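Local coordinates for hypothetical protein, similar to alpha-acetolactate decarboxylase (Staphylococcus aureus subsp. aureus, PDB 1XV2) that probably catalyses the decarboxylation of alpha-acetolactate to acetoin at a zinc-binding site, at residues 23-28 with 211-216; 37-42 with 174-179; 59-64 with 129-134; 100-105 with 200-205. One frame throughout, in Å; residues are numbered along the deposited sequence.

Interaction 1 of 4, residues 23-28 with 211-216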
loop_
_atom_site.group_PDB
_atom_site.type_symbol
_atom_site.label_atom_id
_atom_site.label_comp_id
_atom_site.label_asym_id
_atom_site.label_seq_id
_atom_site.Cartn_x
_atom_site.Cartn_y
_atom_site.Cartn_z
ATOM N N GLU A 23 -12.719 7.761 13.469
ATOM C CA GLU A 23 -12.131 8.874 14.212
ATOM C C GLU A 23 -11.243 9.747 13.324
ATOM O O GLU A 23 -10.490 9.239 12.496
ATOM C CB GLU A 23 -11.305 8.354 15.395
ATOM C CG GLU A 23 -12.125 8.004 16.627
ATOM C CD GLU A 23 -11.263 7.560 17.800
ATOM O OE1 GLU A 23 -10.209 8.185 18.043
ATOM O OE2 GLU A 23 -11.649 6.594 18.487
ATOM N N GLY A 24 -11.338 11.062 13.490
ATOM C CA GLY A 24 -10.505 11.960 12.710
ATOM C C GLY A 24 -9.093 11.810 13.238
ATOM O O GLY A 24 -8.866 11.967 14.436
ATOM N N THR A 25 -8.139 11.506 12.364
ATOM C CA THR A 25 -6.764 11.307 12.809
ATOM C C THR A 25 -5.744 12.226 12.156
ATOM O O THR A 25 -4.561 12.198 12.498
ATOM C CB THR A 25 -6.337 9.857 12.571
ATOM O OG1 THR A 25 -6.523 9.532 11.187
ATOM C CG2 THR A 25 -7.172 8.919 13.423
ATOM N N ALA A 26 -6.201 13.028 11.202
ATOM C CA ALA A 26 -5.336 13.976 10.516
ATOM C C ALA A 26 -6.134 15.253 10.273
ATOM O O ALA A 26 -7.361 15.226 10.170
ATOM C CB ALA A 26 -4.843 13.394 9.196
ATOM N N THR A 27 -5.426 16.368 10.184
ATOM C CA THR A 27 -6.048 17.666 9.980
ATOM C C THR A 27 -6.103 18.048 8.499
ATOM O O THR A 27 -5.248 17.635 7.716
ATOM C CB THR A 27 -5.255 18.732 10.775
ATOM O OG1 THR A 27 -5.993 19.100 11.947
ATOM C CG2 THR A 27 -4.967 19.946 9.933
ATOM N N ILE A 28 -7.109 18.832 8.117
ATOM C CA ILE A 28 -7.231 19.279 6.730
ATOM C C ILE A 28 -5.950 20.000 6.322
ATOM O O ILE A 28 -5.397 19.751 5.250
ATOM C CB ILE A 28 -8.422 20.250 6.546
ATOM C CG1 ILE A 28 -9.739 19.474 6.559
ATOM C CG2 ILE A 28 -8.267 21.027 5.238
ATOM C CD1 ILE A 28 -9.915 18.534 5.371
ATOM N N HIS A 211 0.318 6.873 4.858
ATOM C CA HIS A 211 0.558 7.350 6.215
ATOM C C HIS A 211 -0.452 6.743 7.180
ATOM O O HIS A 211 -1.636 6.627 6.863
ATOM C CB HIS A 211 0.479 8.878 6.247
ATOM C CG HIS A 211 0.748 9.473 7.593
ATOM N ND1 HIS A 211 -0.241 10.038 8.370
ATOM C CD2 HIS A 211 1.897 9.594 8.301
ATOM C CE1 HIS A 211 0.285 10.481 9.498
ATOM N NE2 HIS A 211 1.582 10.223 9.481
ATOM N N PHE A 212 0.032 6.356 8.359
ATOM C CA PHE A 212 -0.791 5.731 9.386
ATOM C C PHE A 212 -0.853 6.590 10.652
ATOM O O PHE A 212 0.137 7.209 11.035
ATOM C CB PHE A 212 -0.207 4.361 9.760
ATOM C CG PHE A 212 -0.164 3.375 8.621
ATOM C CD1 PHE A 212 -1.138 2.386 8.505
ATOM C CD2 PHE A 212 0.858 3.425 7.676
ATOM C CE1 PHE A 212 -1.096 1.457 7.464
ATOM C CE2 PHE A 212 0.911 2.500 6.629
ATOM C CZ PHE A 212 -0.069 1.515 6.524
ATOM N N PRO A 213 -2.018 6.627 11.319
ATOM C CA PRO A 213 -2.184 7.415 12.548
ATOM C C PRO A 213 -1.604 6.685 13.763
ATOM O O PRO A 213 -2.341 6.176 14.608
ATOM C CB PRO A 213 -3.695 7.585 12.637
ATOM C CG PRO A 213 -4.201 6.283 12.072
ATOM C CD PRO A 213 -3.313 6.093 10.857
ATOM N N VAL A 214 -0.280 6.646 13.850
ATOM C CA VAL A 214 0.398 5.959 14.943
ATOM C C VAL A 214 0.130 6.549 16.327
ATOM O O VAL A 214 0.405 5.907 17.340
ATOM C CB VAL A 214 1.921 5.927 14.704
ATOM C CG1 VAL A 214 2.221 5.160 13.426
ATOM C CG2 VAL A 214 2.467 7.341 14.608
ATOM N N ASN A 215 -0.413 7.762 16.369
ATOM C CA ASN A 215 -0.706 8.425 17.636
ATOM C C ASN A 215 -2.140 8.236 18.094
ATOM O O ASN A 215 -2.504 8.666 19.190
ATOM C CB ASN A 215 -0.422 9.915 17.527
ATOM C CG ASN A 215 1.023 10.196 17.235
ATOM O OD1 ASN A 215 1.910 9.754 17.968
ATOM N ND2 ASN A 215 1.278 10.930 16.161
ATOM N N ASN A 216 -2.951 7.604 17.253
ATOM C CA ASN A 216 -4.349 7.368 17.578
ATOM C C ASN A 216 -4.498 6.035 18.297
ATOM O O ASN A 216 -4.244 4.975 17.729
ATOM C CB ASN A 216 -5.198 7.395 16.301
ATOM C CG ASN A 216 -6.671 7.175 16.575
ATOM O OD1 ASN A 216 -7.154 6.045 16.554
ATOM N ND2 ASN A 216 -7.394 8.261 16.848
#
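The side-chain amide of Asn216 meets Thr25 on one face and Glu23 at its edge. Over the face lies Thr25 CG2, 3.5 Å from Asn216 ND2. At the edge, close to the amide plane, Asn216 ND2 donates a hydrogen bond to Glu23 OE1 (3.1 Å, N-H...O angle 162°). The acceptor is met from above its own plane: carboxylate and amide are turned 65° apart. With CG anti to the backbone N (chi1 -179°), Asn216 extends across toward residues 23-25, while its OD1 caps Phe219 N in the helix that follows. The other carboxylate oxygen, Glu23 OE2, bonds to Thr218 of the same helix, so Glu23 grips both the cap residue and the first turn. Thr25 also presses CB against Pro213 CB at 3.5 Å, a tight approach, and turns OG1 to His11. Just before this loop, at the end of strand 207-211, His211 pairs with a strand of the second subunit, carrying the sheet across the dimer interface. The local motifs are a classic beta bulge at Thr25 and Ala26 opposite Val74, and an inverse gamma turn centred on Pro213 that runs into a type I turn ending at a helix N-cap.

Interaction 2 of 4, residues 37-42 with 174-179; sequences LGIATL and GFHIHF. With ZN (zinc ion), chain E.
His176 is the first residue of 174-179 to meet the other strand, its imidazole lying beneath the end of Ile39. The methyl CD1 sits over the centre of the ring in a CH-pi contact. CG of His176 is anti to the backbone N (chi1 -176°), which carries the ring well out from the strand and brings NE2 to the zinc ion at 2.3 Å. Ile177 points the opposite way and packs on the other face of its sheet, against Ile158 and Val190 of the adjoining strands. His178 returns to the zinc side and gives its NE2 as a second ligand. Ile39 CB covers one face of this ring, 3.7 Å from the centroid and 22° off the normal, and CG2 of the same residue approaches His178 CG at 3.5 Å. Ala40 O lies in the ring plane at the edge, 3.4 Å from His178 CE1. The ring's rotation is further fixed by a hydrogen bond from ND1 to Val49 O, with NE2 directed at the metal. One isoleucine thus floors both imidazoles. His189 and three waters complete six ligands, and the waters mark the side where substrate would plausibly bind. The two strands cross almost perpendicularly, at 87° with axes 7.2 Å apart. Strand 37-42 lies between 48-52 and 77-80 in the mixed sheet, whereas 174-179 runs between 154-163 and 187-195 in the curled antiparallel sheet, so the metal site is built where the two sheets face each other.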
loop_
_atom_site.group_PDB
_atom_site.type_symbol
_atom_site.label_atom_id
_atom_site.label_comp_id
_atom_site.label_asym_id
_atom_site.label_seq_id
_atom_site.Cartn_x
_atom_site.Cartn_y
_atom_site.Cartn_z
ATOM N N LEU A 37 -5.027 18.572 -4.748
ATOM C CA LEU A 37 -6.131 17.898 -5.418
ATOM C C LEU A 37 -6.354 16.527 -4.799
ATOM O O LEU A 37 -5.422 15.732 -4.680
ATOM C CB LEU A 37 -5.838 17.751 -6.914
ATOM C CG LEU A 37 -6.872 16.987 -7.749
ATOM C CD1 LEU A 37 -6.829 17.478 -9.185
ATOM C CD2 LEU A 37 -6.600 15.493 -7.673
ATOM N N GLY A 38 -7.596 16.252 -4.406
ATOM C CA GLY A 38 -7.891 14.969 -3.800
ATOM C C GLY A 38 -9.294 14.836 -3.243
ATOM O O GLY A 38 -10.172 15.662 -3.494
ATOM N N ILE A 39 -9.490 13.783 -2.463
ATOM C CA ILE A 39 -10.782 13.486 -1.871
ATOM C C ILE A 39 -10.598 12.997 -0.442
ATOM O O ILE A 39 -9.521 12.535 -0.068
ATOM C CB ILE A 39 -11.487 12.378 -2.663
ATOM C CG1 ILE A 39 -10.639 11.102 -2.611
ATOM C CG2 ILE A 39 -11.678 12.812 -4.106
ATOM C CD1 ILE A 39 -11.169 9.970 -3.452
ATOM N N ALA A 40 -11.663 13.083 0.346
ATOM C CA ALA A 40 -11.625 12.635 1.731
ATOM C C ALA A 40 -13.004 12.765 2.360
ATOM O O ALA A 40 -14.013 12.905 1.668
ATOM C CB ALA A 40 -10.605 13.463 2.527
ATOM N N THR A 41 -13.033 12.696 3.684
ATOM C CA THR A 41 -14.258 12.843 4.444
ATOM C C THR A 41 -13.835 13.323 5.827
ATOM O O THR A 41 -12.638 13.364 6.129
ATOM C CB THR A 41 -15.038 11.520 4.540
ATOM O OG1 THR A 41 -16.212 11.722 5.339
ATOM C CG2 THR A 41 -14.172 10.417 5.142
ATOM N N LEU A 42 -14.796 13.703 6.659
ATOM C CA LEU A 42 -14.467 14.195 7.994
ATOM C C LEU A 42 -14.696 13.154 9.079
ATOM O O LEU A 42 -15.142 12.043 8.805
ATOM C CB LEU A 42 -15.289 15.448 8.306
ATOM C CG LEU A 42 -15.133 16.612 7.324
ATOM C CD1 LEU A 42 -15.972 17.782 7.800
ATOM C CD2 LEU A 42 -13.667 17.015 7.216
ATOM N N GLY A 174 -10.549 0.499 -8.471
ATOM C CA GLY A 174 -10.710 1.308 -9.666
ATOM C C GLY A 174 -10.765 2.805 -9.399
ATOM O O GLY A 174 -9.956 3.334 -8.636
ATOM N N PHE A 175 -11.721 3.490 -10.023
ATOM C CA PHE A 175 -11.863 4.933 -9.859
ATOM C C PHE A 175 -12.632 5.355 -8.611
ATOM O O PHE A 175 -13.629 4.737 -8.232
ATOM C CB PHE A 175 -12.557 5.541 -11.085
ATOM C CG PHE A 175 -11.736 5.483 -12.342
ATOM C CD1 PHE A 175 -10.644 6.329 -12.515
ATOM C CD2 PHE A 175 -12.047 4.577 -13.349
ATOM C CE1 PHE A 175 -9.869 6.274 -13.677
ATOM C CE2 PHE A 175 -11.278 4.513 -14.514
ATOM C CZ PHE A 175 -10.188 5.365 -14.675
ATOM N N HIS A 176 -12.151 6.414 -7.974
ATOM C CA HIS A 176 -12.802 6.973 -6.799
ATOM C C HIS A 176 -12.760 8.467 -7.069
ATOM O O HIS A 176 -11.691 9.080 -7.056
ATOM C CB HIS A 176 -12.040 6.620 -5.519
ATOM C CG HIS A 176 -12.715 7.093 -4.269
ATOM N ND1 HIS A 176 -12.256 6.778 -3.008
ATOM C CD2 HIS A 176 -13.806 7.875 -4.087
ATOM C CE1 HIS A 176 -13.034 7.346 -2.103
ATOM N NE2 HIS A 176 -13.981 8.017 -2.732
ATOM N N ILE A 177 -13.927 9.046 -7.331
ATOM C CA ILE A 177 -14.015 10.456 -7.676
ATOM C C ILE A 177 -15.098 11.242 -6.958
ATOM O O ILE A 177 -16.176 10.722 -6.663
ATOM C CB ILE A 177 -14.266 10.617 -9.187
ATOM C CG1 ILE A 177 -15.428 9.712 -9.609
ATOM C CG2 ILE A 177 -13.012 10.264 -9.974
ATOM C CD1 ILE A 177 -15.891 9.917 -11.039
ATOM N N HIS A 178 -14.799 12.509 -6.699
ATOM C CA HIS A 178 -15.733 13.420 -6.050
ATOM C C HIS A 178 -15.956 14.580 -7.010
ATOM O O HIS A 178 -15.137 14.819 -7.896
ATOM C CB HIS A 178 -15.164 13.953 -4.732
ATOM C CG HIS A 178 -15.178 12.955 -3.615
ATOM N ND1 HIS A 178 -14.788 13.272 -2.331
ATOM C CD2 HIS A 178 -15.537 11.650 -3.587
ATOM C CE1 HIS A 178 -14.908 12.206 -1.560
ATOM N NE2 HIS A 178 -15.360 11.209 -2.297
ATOM N N PHE A 179 -17.056 15.300 -6.821
ATOM C CA PHE A 179 -17.394 16.428 -7.679
ATOM C C PHE A 179 -17.676 17.696 -6.879
ATOM O O PHE A 179 -18.133 17.638 -5.738
ATOM C CB PHE A 179 -18.630 16.078 -8.517
ATOM C CG PHE A 179 -19.118 17.204 -9.389
ATOM C CD1 PHE A 179 -18.484 17.495 -10.593
ATOM C CD2 PHE A 179 -20.215 17.972 -9.005
ATOM C CE1 PHE A 179 -18.937 18.537 -11.410
ATOM C CE2 PHE A 179 -20.676 19.014 -9.811
ATOM C CZ PHE A 179 -20.033 19.296 -11.018
HETATM ZN ZN ZN E . -15.671 9.070 -1.657
HETATM O O HOH W 1 -17.224 9.214 0.204
HETATM O O HOH W 2 -15.802 7.096 -0.117
HETATM O O HOH W 3 -14.799 9.111 0.662
#

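Interaction 3 of 4, residues 59-64 with 129-134; sequences ANEHKE and MPAQQP
A polar, water-assisted contact between two loops joins Glu61, in the connection between strands 55-59 and 65-67, to Pro130 and Ala131, on the way from strand 120-127 to helix 140-143. Its central bond runs from Ala131 N to Glu61 OE2 (2.9 Å, N-H...O angle 162°), with the donor 53° above the carboxylate plane. The other oxygen, Glu61 OE1, rests on Pro130 CB at 3.3 Å and accepts from a water at 2.7 Å. That water also donates to Ala131 O, 2.8 Å away, so the carboxylate takes the N-H of Ala131 directly and reaches its carbonyl oxygen through the water; Arg145 also bonds to that oxygen. A second water links Glu61 N to Met129 O (a selenomethionine). Placed between the backbone N and the carbonyl carbon (chi1 60°), CG of Glu61 also lies over the face of the neighbouring His62 ring. The turn that presents Glu61 is braced from within: Asn60 OD1 accepts from His62 N and Glu64 N on opposite faces of its plane, while Asn60 ND2 donates to Glu64 OE1. This is an Asx turn superimposed on a type I turn from Asn60 to Lys63, at the tip of a beta hairpin.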
loop_
_atom_site.group_PDB
_atom_site.type_symbol
_atom_site.label_atom_id
_atom_site.label_comp_id
_atom_site.label_asym_id
_atom_site.label_seq_id
_atom_site.Cartn_x
_atom_site.Cartn_y
_atom_site.Cartn_z
ATOM N N ALA A 59 -19.138 18.871 1.418
ATOM C CA ALA A 59 -20.548 18.742 1.077
ATOM C C ALA A 59 -21.121 17.691 2.020
ATOM O O ALA A 59 -20.658 16.550 2.028
ATOM C CB ALA A 59 -20.700 18.296 -0.374
ATOM N N ASN A 60 -22.109 18.067 2.826
ATOM C CA ASN A 60 -22.678 17.108 3.760
ATOM C C ASN A 60 -24.068 16.620 3.396
ATOM O O ASN A 60 -24.654 17.034 2.393
ATOM C CB ASN A 60 -22.696 17.671 5.192
ATOM C CG ASN A 60 -23.625 18.864 5.351
ATOM O OD1 ASN A 60 -24.704 18.913 4.763
ATOM N ND2 ASN A 60 -23.214 19.825 6.171
ATOM N N GLU A 61 -24.573 15.730 4.242
ATOM C CA GLU A 61 -25.879 15.099 4.100
ATOM C C GLU A 61 -27.053 16.071 4.128
ATOM O O GLU A 61 -28.181 15.688 3.826
ATOM C CB GLU A 61 -26.054 14.083 5.226
ATOM C CG GLU A 61 -25.964 14.726 6.606
ATOM C CD GLU A 61 -25.763 13.725 7.721
ATOM O OE1 GLU A 61 -26.614 12.832 7.879
ATOM O OE2 GLU A 61 -24.750 13.836 8.443
ATOM N N HIS A 62 -26.787 17.320 4.498
ATOM C CA HIS A 62 -27.840 18.328 4.582
ATOM C C HIS A 62 -27.797 19.317 3.424
ATOM O O HIS A 62 -28.302 20.434 3.538
ATOM C CB HIS A 62 -27.725 19.085 5.907
ATOM C CG HIS A 62 -27.716 18.192 7.108
ATOM N ND1 HIS A 62 -28.743 17.319 7.393
ATOM C CD2 HIS A 62 -26.791 18.017 8.082
ATOM C CE1 HIS A 62 -28.451 16.642 8.489
ATOM N NE2 HIS A 62 -27.272 17.046 8.926
ATOM N N LYS A 63 -27.185 18.905 2.318
ATOM C CA LYS A 63 -27.077 19.741 1.129
ATOM C C LYS A 63 -26.247 21.004 1.344
ATOM O O LYS A 63 -26.262 21.911 0.516
ATOM C CB LYS A 63 -28.470 20.124 0.628
ATOM C CG LYS A 63 -29.350 18.933 0.321
ATOM C CD LYS A 63 -30.693 19.371 -0.229
ATOM C CE LYS A 63 -31.555 18.173 -0.584
ATOM N NZ LYS A 63 -32.817 18.597 -1.248
ATOM N N GLU A 64 -25.523 21.061 2.456
ATOM C CA GLU A 64 -24.685 22.215 2.740
ATOM C C GLU A 64 -23.369 22.037 1.985
ATOM O O GLU A 64 -22.957 20.913 1.704
ATOM C CB GLU A 64 -24.441 22.316 4.248
ATOM C CG GLU A 64 -25.728 22.239 5.056
ATOM C CD GLU A 64 -25.516 22.439 6.544
ATOM O OE1 GLU A 64 -24.556 21.862 7.097
ATOM O OE2 GLU A 64 -26.320 23.166 7.166
HETATM N N MSE A 129 -22.132 11.154 2.079
HETATM C CA MSE A 129 -22.080 10.210 3.185
HETATM C C MSE A 129 -22.584 10.833 4.481
HETATM O O MSE A 129 -22.051 11.841 4.943
HETATM C CB MSE A 129 -20.648 9.701 3.379
HETATM C CG MSE A 129 -20.544 8.452 4.250
HETATM SE SE MSE A 129 -21.324 6.896 3.414
HETATM C CE MSE A 129 -19.775 6.284 2.429
ATOM N N PRO A 130 -23.638 10.248 5.073
ATOM C CA PRO A 130 -24.188 10.776 6.326
ATOM C C PRO A 130 -23.232 10.492 7.485
ATOM O O PRO A 130 -22.678 9.396 7.597
ATOM C CB PRO A 130 -25.516 10.038 6.455
ATOM C CG PRO A 130 -25.223 8.719 5.821
ATOM C CD PRO A 130 -24.435 9.107 4.589
ATOM N N ALA A 131 -23.036 11.488 8.339
ATOM C CA ALA A 131 -22.133 11.354 9.470
ATOM C C ALA A 131 -22.623 10.375 10.533
ATOM O O ALA A 131 -23.825 10.166 10.709
ATOM C CB ALA A 131 -21.890 12.723 10.100
ATOM N N GLN A 132 -21.667 9.767 11.228
ATOM C CA GLN A 132 -21.953 8.826 12.308
ATOM C C GLN A 132 -21.439 9.453 13.598
ATOM O O GLN A 132 -20.537 10.284 13.569
ATOM C CB GLN A 132 -21.212 7.502 12.095
ATOM C CG GLN A 132 -22.028 6.381 11.472
ATOM C CD GLN A 132 -21.295 5.051 11.530
ATOM O OE1 GLN A 132 -20.853 4.622 12.599
ATOM N NE2 GLN A 132 -21.167 4.390 10.384
ATOM N N GLN A 133 -22.020 9.055 14.723
ATOM C CA GLN A 133 -21.586 9.544 16.024
ATOM C C GLN A 133 -21.055 8.328 16.772
ATOM O O GLN A 133 -21.634 7.243 16.689
ATOM C CB GLN A 133 -22.758 10.156 16.795
ATOM C CG GLN A 133 -23.392 11.368 16.128
ATOM C CD GLN A 133 -22.395 12.480 15.874
ATOM O OE1 GLN A 133 -21.667 12.897 16.776
ATOM N NE2 GLN A 133 -22.362 12.974 14.639
ATOM N N PRO A 134 -19.941 8.484 17.504
ATOM C CA PRO A 134 -19.369 7.358 18.252
ATOM C C PRO A 134 -20.295 6.877 19.368
ATOM O O PRO A 134 -21.038 7.665 19.949
ATOM C CB PRO A 134 -18.054 7.931 18.781
ATOM C CG PRO A 134 -18.363 9.378 18.958
ATOM C CD PRO A 134 -19.144 9.706 17.705
HETATM O O HOH W 4 -22.674 14.321 5.853
HETATM O O HOH W 5 -26.333 11.050 9.915
#

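Interaction 4 of 4, residues 100-105 with 200-205; sequences AQIKNE and VEIQNF
Residues 100-105, at the end of helix 95-105, pass over residues 200-204 of strand 198-204 at 43°, running in broadly the same direction, with the axes of these short segments 9.9 Å apart at their closest; the CA atoms of Ile102 and Ile202 are the nearest pair. The spacing is filled by aliphatic side chains, and no direct hydrogen bond joins the segments. Val200 and Ile202, two apart on the strand, both point at the helix and receive different branches of Ile102. CG1 of Ile102 meets Val200 CG1 at 4.1 Å, and Ile102 CG2 meets Ile202 CD1 at 3.8 Å. Ile102 forks to reach both: CG1 lies beside the backbone N (chi1 -61°) and CG2 is anti to it. One turn further on, Glu105 lays its CB against Ile202 CD1, also at 3.8 Å, so this methyl fits between two helix residues. Beyond CB the Glu105 chain bends away from the strand, and its carboxylate forms a salt bridge with Lys86. A water closes the end of the contact, donating to Glu105 O at 2.6 Å and accepting from Asn204 ND2 at 3.1 Å, while Asn204 OD1 takes the N-H of Leu107 just past the helix. The helix covers one face of the curled antiparallel sheet: strand 198-204 lies between 86-94, whose Phe88 packs beside Val200 and Ile202, and 113-118, whose Val115 and Ile117 continue the floor under Ile102.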
loop_
_atom_site.group_PDB
_atom_site.type_symbol
_atom_site.label_atom_id
_atom_site.label_comp_id
_atom_site.label_asym_id
_atom_site.label_seq_id
_atom_site.Cartn_x
_atom_site.Cartn_y
_atom_site.Cartn_z
ATOM N N ALA A 100 -13.427 4.409 -19.731
ATOM C CA ALA A 100 -12.737 3.595 -20.731
ATOM C C ALA A 100 -11.677 4.428 -21.443
ATOM O O ALA A 100 -10.624 3.916 -21.814
ATOM C CB ALA A 100 -13.739 3.036 -21.743
ATOM N N GLN A 101 -11.961 5.714 -21.633
ATOM C CA GLN A 101 -11.011 6.611 -22.285
ATOM C C GLN A 101 -9.808 6.826 -21.370
ATOM O O GLN A 101 -8.658 6.744 -21.805
ATOM C CB GLN A 101 -11.671 7.961 -22.602
ATOM C CG GLN A 101 -12.784 7.880 -23.637
ATOM C CD GLN A 101 -12.304 7.306 -24.963
ATOM O OE1 GLN A 101 -11.405 7.855 -25.597
ATOM N NE2 GLN A 101 -12.903 6.197 -25.383
ATOM N N ILE A 102 -10.084 7.100 -20.100
ATOM C CA ILE A 102 -9.023 7.316 -19.128
ATOM C C ILE A 102 -8.176 6.051 -19.021
ATOM O O ILE A 102 -6.952 6.120 -18.923
ATOM C CB ILE A 102 -9.614 7.695 -17.747
ATOM C CG1 ILE A 102 -10.416 8.995 -17.882
ATOM C CG2 ILE A 102 -8.499 7.873 -16.726
ATOM C CD1 ILE A 102 -11.185 9.399 -16.645
ATOM N N LYS A 103 -8.828 4.894 -19.063
ATOM C CA LYS A 103 -8.120 3.620 -18.985
ATOM C C LYS A 103 -7.191 3.461 -20.186
ATOM O O LYS A 103 -6.166 2.783 -20.108
ATOM C CB LYS A 103 -9.122 2.464 -18.946
ATOM C CG LYS A 103 -9.940 2.392 -17.664
ATOM C CD LYS A 103 -9.148 1.771 -16.523
ATOM C CE LYS A 103 -8.867 0.299 -16.807
ATOM N NZ LYS A 103 -8.197 -0.392 -15.675
ATOM N N ASN A 104 -7.553 4.098 -21.296
ATOM C CA ASN A 104 -6.754 4.038 -22.518
ATOM C C ASN A 104 -5.580 5.009 -22.488
ATOM O O ASN A 104 -4.494 4.695 -22.975
ATOM C CB ASN A 104 -7.623 4.365 -23.738
ATOM C CG ASN A 104 -8.622 3.270 -24.063
ATOM O OD1 ASN A 104 -9.560 3.483 -24.835
ATOM N ND2 ASN A 104 -8.419 2.088 -23.489
ATOM N N GLU A 105 -5.806 6.190 -21.918
ATOM C CA GLU A 105 -4.779 7.221 -21.860
ATOM C C GLU A 105 -3.802 7.143 -20.688
ATOM O O GLU A 105 -2.697 7.678 -20.773
ATOM C CB GLU A 105 -5.436 8.604 -21.894
ATOM C CG GLU A 105 -6.273 8.843 -23.143
ATOM C CD GLU A 105 -5.502 8.547 -24.423
ATOM O OE1 GLU A 105 -4.424 9.145 -24.624
ATOM O OE2 GLU A 105 -5.975 7.716 -25.229
ATOM N N VAL A 200 -10.052 16.397 -19.849
ATOM C CA VAL A 200 -9.561 15.404 -18.907
ATOM C C VAL A 200 -8.052 15.507 -18.718
ATOM O O VAL A 200 -7.292 15.518 -19.690
ATOM C CB VAL A 200 -9.886 13.965 -19.379
ATOM C CG1 VAL A 200 -9.372 12.955 -18.362
ATOM C CG2 VAL A 200 -11.391 13.803 -19.581
ATOM N N GLU A 201 -7.632 15.580 -17.460
ATOM C CA GLU A 201 -6.214 15.648 -17.120
ATOM C C GLU A 201 -5.857 14.418 -16.296
ATOM O O GLU A 201 -6.572 14.055 -15.357
ATOM C CB GLU A 201 -5.913 16.915 -16.318
ATOM C CG GLU A 201 -5.993 18.190 -17.133
ATOM C CD GLU A 201 -5.886 19.431 -16.273
ATOM O OE1 GLU A 201 -6.830 19.701 -15.499
ATOM O OE2 GLU A 201 -4.859 20.132 -16.364
ATOM N N ILE A 202 -4.754 13.771 -16.653
ATOM C CA ILE A 202 -4.311 12.579 -15.945
ATOM C C ILE A 202 -2.881 12.735 -15.441
ATOM O O ILE A 202 -2.074 13.457 -16.035
ATOM C CB ILE A 202 -4.350 11.336 -16.862
ATOM C CG1 ILE A 202 -5.749 11.152 -17.443
ATOM C CG2 ILE A 202 -3.964 10.094 -16.072
ATOM C CD1 ILE A 202 -5.861 9.969 -18.390
ATOM N N GLN A 203 -2.582 12.058 -14.338
ATOM C CA GLN A 203 -1.246 12.068 -13.759
ATOM C C GLN A 203 -0.947 10.653 -13.279
ATOM O O GLN A 203 -1.702 10.090 -12.486
ATOM C CB GLN A 203 -1.161 13.041 -12.583
ATOM C CG GLN A 203 0.233 13.106 -11.969
ATOM C CD GLN A 203 0.315 14.019 -10.762
ATOM O OE1 GLN A 203 1.400 14.272 -10.238
ATOM N NE2 GLN A 203 -0.832 14.515 -10.309
ATOM N N ASN A 204 0.145 10.077 -13.772
ATOM C CA ASN A 204 0.535 8.727 -13.391
ATOM C C ASN A 204 1.536 8.798 -12.238
ATOM O O ASN A 204 2.485 9.576 -12.283
ATOM C CB ASN A 204 1.151 8.009 -14.594
ATOM C CG ASN A 204 0.251 8.057 -15.818
ATOM O OD1 ASN A 204 -0.833 7.469 -15.835
ATOM N ND2 ASN A 204 0.693 8.770 -16.846
ATOM N N PHE A 205 1.319 7.982 -11.210
ATOM C CA PHE A 205 2.184 7.983 -10.033
ATOM C C PHE A 205 3.256 6.900 -10.020
ATOM O O PHE A 205 3.008 5.749 -10.371
ATOM C CB PHE A 205 1.334 7.877 -8.759
ATOM C CG PHE A 205 0.447 9.071 -8.522
ATOM C CD1 PHE A 205 0.998 10.333 -8.313
ATOM C CD2 PHE A 205 -0.938 8.939 -8.536
ATOM C CE1 PHE A 205 0.178 11.451 -8.126
ATOM C CE2 PHE A 205 -1.768 10.050 -8.349
ATOM C CZ PHE A 205 -1.209 11.307 -8.145
HETATM O O HOH W 6 -0.488 8.517 -19.705
#

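In the fold
Interaction 2 lies at the centre of the chain, where two sheets meet around the zinc ion; interaction 4 is likewise buried, though about 16 Å from it between centres. Both reach the curled antiparallel sheet, and they touch through Phe175, which packs on Ile102. Interaction 4 is almost purely aliphatic, while interaction 2 combines CH-pi contacts with metal ligation. Interaction 1 is a surface contact and interaction 3 a partly buried one, both made largely by loops. In each a glutamate carboxylate accepts an N-H, from an asparagine amide in one and the backbone in the other, and in interaction 3 waters add bridges between the loops. Along the chain the other three contacts fall inside the loop closed by interaction 1.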